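PDB 2Z61: probable aspartate aminotransferase 2 from Methanococcus jannaschii, which catalyses the pyridoxal-phosphate-dependent transfer of an amino group from alanine to a furancarboxaldehyde phosphate, yielding the furan precursor of methanofuran. Local coordinates for residues I93-F104 and I244-A255; I118-Y126 and G335-K343. All coordinates share one frame; numbering follows the deposited sequence.

Interaction 1 (I93-F104 and I244-A255); sequences IITGGSSLGLFF and ILKLQQNLFISA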
loop_
_atom_site.group_PDB
_atom_site.type_symbol
_atom_site.label_atom_id
_atom_site.label_comp_id
_atom_site.label_asym_id
_atom_site.label_seq_id
_atom_site.Cartn_x
_atom_site.Cartn_y
_atom_site.Cartn_z
ATOM N N ILE A 93 -2.638 2.308 14.174
ATOM C CA ILE A 93 -1.594 2.235 13.158
ATOM C C ILE A 93 -2.037 3.034 11.939
ATOM O O ILE A 93 -3.179 2.916 11.482
ATOM C CB ILE A 93 -1.285 0.799 12.711
ATOM C CG1 ILE A 93 -0.658 0.013 13.860
ATOM C CG2 ILE A 93 -0.302 0.825 11.552
ATOM C CD1 ILE A 93 -0.094 -1.334 13.434
ATOM N N ILE A 94 -1.135 3.867 11.429
ATOM C CA ILE A 94 -1.430 4.677 10.252
ATOM C C ILE A 94 -1.088 3.826 9.022
ATOM O O ILE A 94 0.052 3.383 8.858
ATOM C CB ILE A 94 -0.577 5.969 10.239
ATOM C CG1 ILE A 94 -0.745 6.726 11.558
ATOM C CG2 ILE A 94 -0.985 6.850 9.075
ATOM C CD1 ILE A 94 -2.199 6.988 11.972
ATOM N N THR A 95 -2.074 3.593 8.167
ATOM C CA THR A 95 -1.874 2.764 6.973
ATOM C C THR A 95 -1.879 3.600 5.695
ATOM O O THR A 95 -2.199 4.789 5.716
ATOM C CB THR A 95 -2.990 1.694 6.843
ATOM O OG1 THR A 95 -4.274 2.335 6.859
ATOM C CG2 THR A 95 -2.930 0.709 7.990
ATOM N N GLY A 96 -1.536 2.966 4.580
ATOM C CA GLY A 96 -1.533 3.668 3.307
ATOM C C GLY A 96 -2.914 3.572 2.701
ATOM O O GLY A 96 -3.108 2.936 1.669
ATOM N N GLY A 97 -3.883 4.207 3.353
ATOM C CA GLY A 97 -5.254 4.153 2.886
ATOM C C GLY A 97 -6.062 3.147 3.692
ATOM O O GLY A 97 -5.502 2.324 4.421
ATOM N N SER A 98 -7.381 3.212 3.535
ATOM C CA SER A 98 -8.345 2.343 4.216
ATOM C C SER A 98 -8.380 0.926 3.625
ATOM O O SER A 98 -8.635 -0.049 4.335
ATOM C CB SER A 98 -9.733 2.996 4.133
ATOM O OG SER A 98 -10.730 2.201 4.739
ATOM N N SER A 99 -8.123 0.818 2.326
ATOM C CA SER A 99 -8.117 -0.475 1.648
ATOM C C SER A 99 -7.028 -1.398 2.195
ATOM O O SER A 99 -7.290 -2.567 2.470
ATOM C CB SER A 99 -7.926 -0.282 0.142
ATOM O OG SER A 99 -9.059 0.362 -0.414
ATOM N N LEU A 100 -5.808 -0.880 2.345
ATOM C CA LEU A 100 -4.731 -1.696 2.888
ATOM C C LEU A 100 -5.037 -2.058 4.332
ATOM O O LEU A 100 -4.765 -3.169 4.761
ATOM C CB LEU A 100 -3.381 -0.966 2.834
ATOM C CG LEU A 100 -2.415 -1.389 1.724
ATOM C CD1 LEU A 100 -1.029 -0.813 2.012
ATOM C CD2 LEU A 100 -2.350 -2.916 1.651
ATOM N N GLY A 101 -5.595 -1.107 5.076
ATOM C CA GLY A 101 -5.927 -1.367 6.466
ATOM C C GLY A 101 -6.835 -2.578 6.586
ATOM O O GLY A 101 -6.555 -3.509 7.344
ATOM N N LEU A 102 -7.926 -2.566 5.828
ATOM C CA LEU A 102 -8.868 -3.674 5.835
ATOM C C LEU A 102 -8.146 -4.979 5.478
ATOM O O LEU A 102 -8.282 -5.983 6.174
ATOM C CB LEU A 102 -9.993 -3.411 4.831
ATOM C CG LEU A 102 -11.068 -4.500 4.712
ATOM C CD1 LEU A 102 -11.931 -4.529 5.965
ATOM C CD2 LEU A 102 -11.922 -4.229 3.489
ATOM N N PHE A 103 -7.373 -4.959 4.398
ATOM C CA PHE A 103 -6.660 -6.165 3.993
ATOM C C PHE A 103 -5.790 -6.725 5.118
ATOM O O PHE A 103 -5.788 -7.924 5.372
ATOM C CB PHE A 103 -5.789 -5.904 2.768
ATOM C CG PHE A 103 -5.090 -7.135 2.275
ATOM C CD1 PHE A 103 -5.786 -8.094 1.545
ATOM C CD2 PHE A 103 -3.758 -7.367 2.591
ATOM C CE1 PHE A 103 -5.160 -9.269 1.144
ATOM C CE2 PHE A 103 -3.127 -8.541 2.192
ATOM C CZ PHE A 103 -3.830 -9.489 1.470
ATOM N N PHE A 104 -5.041 -5.847 5.783
ATOM C CA PHE A 104 -4.180 -6.260 6.882
ATOM C C PHE A 104 -4.996 -6.832 8.043
ATOM O O PHE A 104 -4.565 -7.778 8.706
ATOM C CB PHE A 104 -3.350 -5.070 7.377
ATOM C CG PHE A 104 -2.272 -4.626 6.422
ATOM C CD1 PHE A 104 -1.570 -3.443 6.653
ATOM C CD2 PHE A 104 -1.935 -5.397 5.314
ATOM C CE1 PHE A 104 -0.543 -3.033 5.794
ATOM C CE2 PHE A 104 -0.911 -4.997 4.451
ATOM C CZ PHE A 104 -0.214 -3.812 4.693
ATOM N N ILE A 244 -0.663 -6.571 12.839
ATOM C CA ILE A 244 -0.816 -5.705 11.681
ATOM C C ILE A 244 0.473 -4.926 11.439
ATOM O O ILE A 244 0.807 -4.616 10.302
ATOM C CB ILE A 244 -2.028 -4.744 11.866
ATOM C CG1 ILE A 244 -3.327 -5.558 11.783
ATOM C CG2 ILE A 244 -2.022 -3.650 10.801
ATOM C CD1 ILE A 244 -4.589 -4.742 11.841
ATOM N N LEU A 245 1.208 -4.631 12.507
ATOM C CA LEU A 245 2.470 -3.909 12.389
ATOM C C LEU A 245 3.494 -4.716 11.586
ATOM O O LEU A 245 4.198 -4.169 10.736
ATOM C CB LEU A 245 3.043 -3.594 13.773
ATOM C CG LEU A 245 4.358 -2.806 13.814
ATOM C CD1 LEU A 245 4.255 -1.561 12.933
ATOM C CD2 LEU A 245 4.663 -2.410 15.252
ATOM N N LYS A 246 3.579 -6.014 11.866
ATOM C CA LYS A 246 4.497 -6.893 11.157
ATOM C C LYS A 246 4.167 -6.894 9.673
ATOM O O LYS A 246 5.067 -6.846 8.831
ATOM C CB LYS A 246 4.410 -8.313 11.715
ATOM C CG LYS A 246 4.752 -8.406 13.196
ATOM C CD LYS A 246 4.273 -9.714 13.810
ATOM C CE LYS A 246 4.852 -10.915 13.084
ATOM N NZ LYS A 246 6.325 -11.017 13.278
ATOM N N LEU A 247 2.877 -6.946 9.352
ATOM C CA LEU A 247 2.453 -6.931 7.959
ATOM C C LEU A 247 2.848 -5.599 7.321
ATOM O O LEU A 247 3.355 -5.558 6.197
ATOM C CB LEU A 247 0.936 -7.117 7.860
ATOM C CG LEU A 247 0.391 -8.504 8.202
ATOM C CD1 LEU A 247 -1.116 -8.443 8.299
ATOM C CD2 LEU A 247 0.818 -9.509 7.135
ATOM N N GLN A 248 2.614 -4.509 8.049
ATOM C CA GLN A 248 2.937 -3.169 7.571
ATOM C C GLN A 248 4.439 -2.969 7.356
ATOM O O GLN A 248 4.850 -2.386 6.355
ATOM C CB GLN A 248 2.413 -2.116 8.553
ATOM C CG GLN A 248 2.904 -0.694 8.271
ATOM C CD GLN A 248 1.795 0.232 7.796
ATOM O OE1 GLN A 248 1.058 -0.088 6.873
ATOM N NE2 GLN A 248 1.681 1.389 8.430
ATOM N N GLN A 249 5.254 -3.452 8.290
ATOM C CA GLN A 249 6.704 -3.310 8.180
ATOM C C GLN A 249 7.270 -4.037 6.964
ATOM O O GLN A 249 8.277 -3.614 6.392
ATOM C CB GLN A 249 7.395 -3.839 9.437
ATOM C CG GLN A 249 6.986 -3.147 10.715
ATOM C CD GLN A 249 7.556 -3.827 11.944
ATOM O OE1 GLN A 249 7.284 -4.999 12.196
ATOM N NE2 GLN A 249 8.349 -3.091 12.716
ATOM N N ASN A 250 6.626 -5.126 6.568
ATOM C CA ASN A 250 7.096 -5.899 5.424
ATOM C C ASN A 250 6.552 -5.419 4.082
ATOM O O ASN A 250 7.321 -5.164 3.152
ATOM C CB ASN A 250 6.748 -7.385 5.610
ATOM C CG ASN A 250 7.704 -8.101 6.561
ATOM O OD1 ASN A 250 8.702 -8.685 6.132
ATOM N ND2 ASN A 250 7.405 -8.051 7.855
ATOM N N LEU A 251 5.231 -5.280 3.999
ATOM C CA LEU A 251 4.555 -4.899 2.762
ATOM C C LEU A 251 4.484 -3.432 2.354
ATOM O O LEU A 251 4.341 -3.136 1.165
ATOM C CB LEU A 251 3.120 -5.441 2.777
ATOM C CG LEU A 251 2.872 -6.953 2.801
ATOM C CD1 LEU A 251 3.516 -7.571 1.591
ATOM C CD2 LEU A 251 3.429 -7.577 4.069
ATOM N N PHE A 252 4.584 -2.508 3.304
ATOM C CA PHE A 252 4.443 -1.100 2.954
ATOM C C PHE A 252 5.453 -0.145 3.603
ATOM O O PHE A 252 5.757 0.915 3.049
ATOM C CB PHE A 252 3.012 -0.667 3.307
ATOM C CG PHE A 252 2.563 0.575 2.608
ATOM C CD1 PHE A 252 2.503 0.623 1.221
ATOM C CD2 PHE A 252 2.226 1.708 3.332
ATOM C CE1 PHE A 252 2.119 1.784 0.569
ATOM C CE2 PHE A 252 1.839 2.880 2.685
ATOM C CZ PHE A 252 1.789 2.918 1.305
ATOM N N ILE A 253 5.966 -0.528 4.768
ATOM C CA ILE A 253 6.924 0.272 5.533
ATOM C C ILE A 253 6.212 1.359 6.350
ATOM O O ILE A 253 6.246 1.326 7.576
ATOM C CB ILE A 253 7.986 0.941 4.632
ATOM C CG1 ILE A 253 8.618 -0.091 3.685
ATOM C CG2 ILE A 253 9.060 1.578 5.504
ATOM C CD1 ILE A 253 9.393 -1.183 4.375
ATOM N N SER A 254 5.570 2.320 5.685
ATOM C CA SER A 254 4.850 3.386 6.396
ATOM C C SER A 254 4.043 4.275 5.448
ATOM O O SER A 254 4.400 4.431 4.282
ATOM C CB SER A 254 5.826 4.247 7.212
ATOM O OG SER A 254 6.778 4.919 6.397
ATOM N N ALA A 255 2.948 4.847 5.946
ATOM C CA ALA A 255 2.098 5.707 5.134
ATOM C C ALA A 255 2.911 6.886 4.604
ATOM O O ALA A 255 3.893 7.300 5.216
ATOM C CB ALA A 255 0.918 6.219 5.956
HETATM O O HOH W 1 2.593 4.090 8.850
HETATM O O HOH W 2 -0.838 -0.097 5.138
#
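F104 and Q248 meet where helices 98-104 and 244-251 pass with axes 10.5 Å apart at 126°, while strand 93-95 lies alongside the second helix. The F104 ring is a knob in the hole formed by I244, L247, Q248 and L251. L247 CB makes a CH-pi contact over one face, 4.3 Å from the ring centroid, and the Q248 amide, its plane turned 81° from the ring, brings OE1 to the edge, 3.5 Å from F104 CE1. With CG anti to the backbone N and a bend at chi2, Q248 reaches the strand, where NE2 donates to I94 O at 2.6 Å, a short but bent bond (139° at the hydrogen) with I94 O near the amide plane. OE1 accepts from a water that itself accepts from G96 N; S65 O is a second acceptor for NE2, so both ends of this buried amide are engaged. Farther on, L100 CD1 lies over one face of the F252 ring, 4.1 Å from its centroid, and that ring also meets F252 of the second subunit. S98 N and S99 N bind the phosphate of the pyridoxal-lysine at position 222: the arrangement is the strand-turn-helix phosphate site of fold-type I aminotransferases, backed by a helix at the dimer interface.

Interaction 2 (I118-Y126 and G335-K343); sequences IQNPCYPCY and GIGFGSKGK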
loop_
_atom_site.group_PDB
_atom_site.type_symbol
_atom_site.label_atom_id
_atom_site.label_comp_id
_atom_site.label_asym_id
_atom_site.label_seq_id
_atom_site.Cartn_x
_atom_site.Cartn_y
_atom_site.Cartn_z
ATOM N N ILE A 118 -20.699 -11.045 5.194
ATOM C CA ILE A 118 -20.724 -9.714 4.604
ATOM C C ILE A 118 -22.156 -9.434 4.176
ATOM O O ILE A 118 -22.894 -10.353 3.829
ATOM C CB ILE A 118 -19.791 -9.618 3.374
ATOM C CG1 ILE A 118 -20.017 -10.821 2.451
ATOM C CG2 ILE A 118 -18.343 -9.544 3.832
ATOM C CD1 ILE A 118 -19.092 -10.863 1.240
ATOM N N GLN A 119 -22.555 -8.169 4.206
ATOM C CA GLN A 119 -23.916 -7.817 3.820
ATOM C C GLN A 119 -24.160 -7.928 2.308
ATOM O O GLN A 119 -23.240 -7.749 1.503
ATOM C CB GLN A 119 -24.233 -6.396 4.293
ATOM C CG GLN A 119 -25.620 -5.887 3.922
ATOM C CD GLN A 119 -25.971 -4.617 4.673
ATOM O OE1 GLN A 119 -25.091 -3.822 5.007
ATOM N NE2 GLN A 119 -27.258 -4.411 4.929
ATOM N N ASN A 120 -25.402 -8.242 1.945
ATOM C CA ASN A 120 -25.834 -8.355 0.552
ATOM C C ASN A 120 -26.880 -7.250 0.388
ATOM O O ASN A 120 -27.992 -7.378 0.892
ATOM C CB ASN A 120 -26.503 -9.713 0.307
ATOM C CG ASN A 120 -26.693 -10.026 -1.180
ATOM O OD1 ASN A 120 -26.746 -9.131 -2.024
ATOM N ND2 ASN A 120 -26.810 -11.309 -1.493
ATOM N N PRO A 121 -26.553 -6.160 -0.331
ATOM C CA PRO A 121 -25.319 -5.796 -1.041
ATOM C C PRO A 121 -24.252 -5.153 -0.155
ATOM O O PRO A 121 -24.541 -4.719 0.958
ATOM C CB PRO A 121 -25.824 -4.824 -2.089
ATOM C CG PRO A 121 -26.825 -4.036 -1.293
ATOM C CD PRO A 121 -27.582 -5.124 -0.538
ATOM N N CYS A 122 -23.025 -5.082 -0.672
ATOM C CA CYS A 122 -21.906 -4.483 0.057
ATOM C C CYS A 122 -20.788 -4.036 -0.891
ATOM O O CYS A 122 -20.918 -4.122 -2.112
ATOM C CB CYS A 122 -21.338 -5.480 1.069
ATOM S SG CYS A 122 -20.144 -6.657 0.388
ATOM N N TYR A 123 -19.687 -3.561 -0.310
ATOM C CA TYR A 123 -18.517 -3.105 -1.064
ATOM C C TYR A 123 -17.927 -4.305 -1.823
ATOM O O TYR A 123 -17.532 -5.291 -1.216
ATOM C CB TYR A 123 -17.475 -2.540 -0.099
ATOM C CG TYR A 123 -16.303 -1.850 -0.760
ATOM C CD1 TYR A 123 -14.990 -2.151 -0.389
ATOM C CD2 TYR A 123 -16.504 -0.869 -1.729
ATOM C CE1 TYR A 123 -13.911 -1.490 -0.968
ATOM C CE2 TYR A 123 -15.437 -0.203 -2.312
ATOM C CZ TYR A 123 -14.145 -0.518 -1.928
ATOM O OH TYR A 123 -13.091 0.146 -2.513
ATOM N N PRO A 124 -17.845 -4.218 -3.160
ATOM C CA PRO A 124 -17.313 -5.294 -4.011
ATOM C C PRO A 124 -15.944 -5.883 -3.682
ATOM O O PRO A 124 -15.688 -7.046 -3.993
ATOM C CB PRO A 124 -17.372 -4.690 -5.419
ATOM C CG PRO A 124 -17.288 -3.209 -5.168
ATOM C CD PRO A 124 -18.177 -3.029 -3.965
ATOM N N CYS A 125 -15.074 -5.100 -3.050
ATOM C CA CYS A 125 -13.738 -5.577 -2.708
ATOM C C CYS A 125 -13.697 -6.560 -1.542
ATOM O O CYS A 125 -12.758 -7.354 -1.437
ATOM C CB CYS A 125 -12.809 -4.395 -2.413
ATOM S SG CYS A 125 -12.671 -3.209 -3.784
ATOM N N TYR A 126 -14.703 -6.517 -0.672
ATOM C CA TYR A 126 -14.742 -7.426 0.477
ATOM C C TYR A 126 -14.578 -8.887 0.048
ATOM O O TYR A 126 -13.664 -9.573 0.508
ATOM C CB TYR A 126 -16.064 -7.266 1.254
ATOM C CG TYR A 126 -16.246 -5.939 1.982
ATOM C CD1 TYR A 126 -17.511 -5.542 2.426
ATOM C CD2 TYR A 126 -15.167 -5.085 2.233
ATOM C CE1 TYR A 126 -17.699 -4.334 3.096
ATOM C CE2 TYR A 126 -15.346 -3.867 2.905
ATOM C CZ TYR A 126 -16.615 -3.500 3.331
ATOM O OH TYR A 126 -16.811 -2.302 3.987
ATOM N N GLY A 335 -26.592 -2.219 -9.925
ATOM C CA GLY A 335 -26.632 -2.798 -8.596
ATOM C C GLY A 335 -26.089 -4.202 -8.440
ATOM O O GLY A 335 -25.506 -4.525 -7.406
ATOM N N ILE A 336 -26.282 -5.037 -9.456
ATOM C CA ILE A 336 -25.823 -6.427 -9.425
ATOM C C ILE A 336 -24.356 -6.561 -9.013
ATOM O O ILE A 336 -23.954 -7.577 -8.449
ATOM C CB ILE A 336 -26.021 -7.106 -10.812
ATOM C CG1 ILE A 336 -25.646 -8.589 -10.741
ATOM C CG2 ILE A 336 -25.173 -6.402 -11.866
ATOM C CD1 ILE A 336 -26.487 -9.397 -9.769
ATOM N N GLY A 337 -23.561 -5.529 -9.283
ATOM C CA GLY A 337 -22.151 -5.582 -8.942
ATOM C C GLY A 337 -21.839 -5.697 -7.459
ATOM O O GLY A 337 -20.788 -6.215 -7.077
ATOM N N PHE A 338 -22.746 -5.226 -6.610
ATOM C CA PHE A 338 -22.514 -5.286 -5.173
ATOM C C PHE A 338 -23.092 -6.526 -4.491
ATOM O O PHE A 338 -22.859 -6.745 -3.302
ATOM C CB PHE A 338 -23.074 -4.032 -4.502
ATOM C CG PHE A 338 -22.596 -2.747 -5.122
ATOM C CD1 PHE A 338 -23.260 -2.195 -6.214
ATOM C CD2 PHE A 338 -21.487 -2.081 -4.608
ATOM C CE1 PHE A 338 -22.829 -0.999 -6.784
ATOM C CE2 PHE A 338 -21.046 -0.883 -5.173
ATOM C CZ PHE A 338 -21.722 -0.342 -6.261
ATOM N N GLY A 339 -23.839 -7.333 -5.242
ATOM C CA GLY A 339 -24.437 -8.530 -4.672
ATOM C C GLY A 339 -25.613 -9.035 -5.490
ATOM O O GLY A 339 -26.171 -8.301 -6.306
ATOM N N SER A 340 -25.993 -10.290 -5.276
ATOM C CA SER A 340 -27.106 -10.882 -6.015
ATOM C C SER A 340 -28.419 -10.156 -5.734
ATOM O O SER A 340 -29.269 -10.029 -6.615
ATOM C CB SER A 340 -27.255 -12.361 -5.656
ATOM O OG SER A 340 -27.511 -12.527 -4.272
ATOM N N LYS A 341 -28.576 -9.677 -4.506
ATOM C CA LYS A 341 -29.789 -8.972 -4.104
ATOM C C LYS A 341 -30.015 -7.687 -4.900
ATOM O O LYS A 341 -31.104 -7.121 -4.875
ATOM C CB LYS A 341 -29.721 -8.616 -2.616
ATOM C CG LYS A 341 -30.669 -9.400 -1.724
ATOM C CD LYS A 341 -30.304 -10.877 -1.682
ATOM C CE LYS A 341 -31.401 -11.698 -1.014
ATOM N NZ LYS A 341 -31.800 -11.131 0.309
ATOM N N GLY A 342 -28.992 -7.230 -5.614
ATOM C CA GLY A 342 -29.130 -5.992 -6.358
ATOM C C GLY A 342 -29.320 -6.069 -7.859
ATOM O O GLY A 342 -28.828 -5.203 -8.581
ATOM N N LYS A 343 -30.033 -7.082 -8.338
ATOM C CA LYS A 343 -30.256 -7.203 -9.773
ATOM C C LYS A 343 -31.144 -6.047 -10.253
ATOM O O LYS A 343 -30.840 -5.418 -11.258
ATOM C CB LYS A 343 -30.938 -8.532 -10.114
ATOM C CG LYS A 343 -31.276 -8.644 -11.594
ATOM C CD LYS A 343 -31.900 -9.977 -11.950
ATOM C CE LYS A 343 -32.099 -10.086 -13.455
ATOM N NZ LYS A 343 -32.653 -11.406 -13.855
#
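Two side-chain torsions set up this contact: N120 carries CG anti to its own N (chi1 -167°), which sends the amide across to S340 and K341, while F338, with CG anti to the carbonyl carbon, holds its ring beside the backbone N and alongside P124. The N120 amide then uses both of its ends. ND2 donates to S340 OG at 3.1 Å, nearly straight at 167° and with the hydroxyl lying in the amide plane. OD1 accepts from K341 N in a more bent bond, 150° at the hydrogen, the donor being tilted out of the carbonyl plane. The aliphatic part of K341 crosses the amide at about a right angle, with K341 CD 3.5 Å from N120 ND2; its ammonium group continues past the amide to a salt bridge with D141.

The second grip is between backbones: C122 N donates to F338 O at 3.1 Å. Next to it P121, which follows a cis peptide bond, places CB 3.7 Å from F338 CB, and its CA makes a CA-H...O contact with the same F338 O. That carbonyl is therefore approached by two neighbouring residues of 120-122. The F338 ring lies side by side with P124, whose CD comes within 3.5 Å of F338 CD2, and C122 O sits in the ring plane at its edge. P166 also packs on F338. G339, with no side chain, brings its backbone close, G339 CA lying 4.6 Å from P121 CA, with N120 OD1 against it.

The contact joins the loop that follows strand 115-119 of the seven-stranded sheet to the turn between strands 333-334 and 346-349, consistent with a junction between the large cofactor-binding domain and the small domain, which in fold-type I aminotransferases is built largely from the C-terminal part of the chain.

How the interactions relate
The centres of interactions 1 and 2 lie about 26 Å apart, yet the two are in direct contact: L102 CD2 packs against Y126 CE2 at 3.5 Å. Helix 98-109 leads into strand 115-119, so the first segments of both contacts follow closely in the chain, and both reach the seven-stranded mixed sheet, in which 92-95 is an outermost strand. Along the chain the order is 93-104, 118-126, 244-255, 335-343, so the two pairings cross. Interaction 1 ties the cofactor-phosphate end of the sheet to helix 238-251 and the second subunit; interaction 2 ties the same sheet to the 335-343 loop, and its C125 packs on N250 of the second subunit, bringing it to the interaction 1 helix of the other chain.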